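Local coordinates for maleylacetate reductase (Agrobacterium tumefaciens, PDB 3HL0), which probably catalyses the NADH-dependent reduction of maleylacetate to 3-oxoadipate, in the breakdown of gamma-resorcylate, as a member of the iron-containing alcohol dehydrogenase family, at residues G160-V163 / A164-M167. Residues are numbered along the deposited sequence; the frame is centred on the assembly and turned at random.
Sequences GLPV and AISM. With NAD (nicotinamide-adenine-dinucleotide), chain D.
P162 and S166 meet in a local contact at the N-terminus of helix 163-180, where the loop following strand 150-153 passes the adenine of NAD and turns into the helix. P162 is the N-cap residue, and its carbonyl opens the helical bonding pattern: S166 N donates to P162 O at 2.9 Å. The same oxygen takes a second bond from the hydroxyl of its own helical partner, S166 OG to P162 O at 2.7 Å, which arrives from above the carbonyl plane, 52° out of it. This double grip is possible because OG lies anti to the carbonyl carbon of S166 (chi1 -65°), folded back toward the preceding turn. One residue on, M167 N donates to V163 O at 3.0 Å, while the bent selenomethionine chain brings its CG near the same oxygen and packs on L205 and V208 of helix 188-210. On the cofactor side, I165 CG2 sits over the loop, 3.6 Å from L161 CD1 and 3.8 Å from P162 CD; the leucine and isoleucine side chains run roughly at right angles, those of proline and isoleucine side by side. L161 CD1 also reaches the adenine, 3.5 Å from C5A of NAD, so one methyl bridges the helix start and the nucleotide. R218 ties both segments together, hydrogen-bonding to L161 O and S166 OG. P162 packs on L309 of the second subunit. The buried serine hydroxyl is thus held between a donor and an acceptor, with its proton directed to P162 O; the arginine's positive charge would probably polarise the hydroxyl further, and the same guanidinium reaches the carbonyl of L161, whose side chain meets the adenine.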
loop_
_atom_site.group_PDB
_atom_site.type_symbol
_atom_site.label_atom_id
_atom_site.label_comp_id
_atom_site.label_asym_id
_atom_site.label_seq_id
_atom_site.Cartn_x
_atom_site.Cartn_y
_atom_site.Cartn_z
ATOM N N GLY A 160 3.840 12.606 10.008
ATOM C CA GLY A 160 4.039 11.160 9.985
ATOM C C GLY A 160 3.840 10.496 8.640
ATOM O O GLY A 160 3.901 9.248 8.533
ATOM N N LEU A 161 3.621 11.304 7.602
ATOM C CA LEU A 161 3.411 10.706 6.277
ATOM C C LEU A 161 4.795 10.254 5.786
ATOM O O LEU A 161 5.722 11.044 5.704
ATOM C CB LEU A 161 2.770 11.726 5.338
ATOM C CG LEU A 161 2.444 11.255 3.911
ATOM C CD1 LEU A 161 1.381 10.144 3.865
ATOM C CD2 LEU A 161 2.034 12.501 3.011
ATOM N N PRO A 162 4.945 8.959 5.448
ATOM C CA PRO A 162 6.291 8.490 5.098
ATOM C C PRO A 162 6.861 9.242 3.900
ATOM O O PRO A 162 6.091 9.768 3.049
ATOM C CB PRO A 162 6.054 7.009 4.745
ATOM C CG PRO A 162 4.869 6.589 5.587
ATOM C CD PRO A 162 3.973 7.855 5.544
ATOM N N VAL A 163 8.185 9.330 3.857
ATOM C CA VAL A 163 8.849 10.121 2.841
ATOM C C VAL A 163 8.501 9.663 1.421
ATOM O O VAL A 163 8.206 10.505 0.569
ATOM C CB VAL A 163 10.354 10.155 3.043
ATOM C CG1 VAL A 163 11.031 10.767 1.853
ATOM C CG2 VAL A 163 10.679 10.999 4.304
ATOM N N ALA A 164 8.542 8.363 1.156
ATOM C CA ALA A 164 8.320 7.913 -0.234
ATOM C C ALA A 164 6.927 8.300 -0.758
ATOM O O ALA A 164 6.862 8.872 -1.868
ATOM C CB ALA A 164 8.570 6.393 -0.343
ATOM N N ILE A 165 5.864 8.028 -0.011
ATOM C CA ILE A 165 4.496 8.412 -0.426
ATOM C C ILE A 165 4.325 9.955 -0.391
ATOM O O ILE A 165 3.566 10.524 -1.207
ATOM C CB ILE A 165 3.339 7.664 0.305
ATOM C CG1 ILE A 165 2.002 8.031 -0.289
ATOM C CG2 ILE A 165 3.340 7.945 1.819
ATOM C CD1 ILE A 165 1.868 7.558 -1.693
ATOM N N SER A 166 5.050 10.627 0.502
ATOM C CA SER A 166 5.012 12.117 0.490
ATOM C C SER A 166 5.469 12.639 -0.889
ATOM O O SER A 166 4.830 13.570 -1.469
ATOM C CB SER A 166 5.891 12.750 1.612
ATOM O OG SER A 166 5.335 12.390 2.886
HETATM N N MSE A 167 6.533 12.045 -1.439
HETATM C CA MSE A 167 7.068 12.489 -2.735
HETATM C C MSE A 167 6.107 12.136 -3.879
HETATM O O MSE A 167 5.808 12.987 -4.718
HETATM C CB MSE A 167 8.442 11.885 -3.004
HETATM C CG MSE A 167 9.523 12.240 -1.957
HETATM SE SE MSE A 167 9.796 14.126 -1.625
HETATM C CE MSE A 167 8.781 14.339 -0.031
HETATM P PA NAD D . -4.277 6.432 0.214
HETATM O O1A NAD D . -5.414 7.229 0.753
HETATM O O2A NAD D . -4.588 5.203 -0.552
HETATM O O5B NAD D . -3.215 6.219 1.384
HETATM C C5B NAD D . -2.177 5.251 1.199
HETATM C C4B NAD D . -1.766 4.755 2.578
HETATM O O4B NAD D . -1.121 5.818 3.278
HETATM C C3B NAD D . -2.978 4.303 3.414
HETATM O O3B NAD D . -2.717 3.071 4.112
HETATM C C2B NAD D . -3.137 5.457 4.377
HETATM O O2B NAD D . -3.728 5.082 5.605
HETATM C C1B NAD D . -1.693 5.943 4.572
HETATM N N9A NAD D . -1.604 7.358 5.005
HETATM C C8A NAD D . -2.219 8.450 4.421
HETATM N N7A NAD D . -1.877 9.563 5.110
HETATM C C5A NAD D . -1.058 9.211 6.150
HETATM C C6A NAD D . -0.439 9.950 7.157
HETATM N N6A NAD D . -0.310 11.302 7.136
HETATM N N1A NAD D . 0.328 9.228 8.072
HETATM C C2A NAD D . 0.483 7.864 7.962
HETATM N N3A NAD D . -0.116 7.135 6.967
HETATM C C4A NAD D . -0.884 7.820 6.070
HETATM O O3 NAD D . -3.397 7.314 -0.844
HETATM P PN NAD D . -3.787 8.630 -1.709
HETATM O O1N NAD D . -2.740 8.696 -2.772
HETATM O O2N NAD D . -3.932 9.715 -0.740
HETATM O O5D NAD D . -5.191 8.305 -2.402
HETATM C C5D NAD D . -5.296 7.465 -3.549
HETATM C C4D NAD D . -6.786 7.218 -3.787
HETATM O O4D NAD D . -7.434 8.479 -3.879
HETATM C C3D NAD D . -6.992 6.527 -5.129
HETATM O O3D NAD D . -8.145 5.680 -5.008
HETATM C C2D NAD D . -7.265 7.684 -6.062
HETATM O O2D NAD D . -7.984 7.334 -7.245
HETATM C C1D NAD D . -8.052 8.610 -5.154
HETATM N N1N NAD D . -8.021 10.005 -5.572
HETATM C C2N NAD D . -9.222 10.581 -5.863
HETATM C C3N NAD D . -9.249 11.900 -6.265
HETATM C C7N NAD D . -10.602 12.426 -6.516
HETATM O O7N NAD D . -10.634 13.733 -6.822
HETATM N N7N NAD D . -11.702 11.637 -6.448
HETATM C C4N NAD D . -8.063 12.710 -6.345
HETATM C C5N NAD D . -6.844 12.097 -6.047
HETATM C C6N NAD D . -6.839 10.742 -5.669
#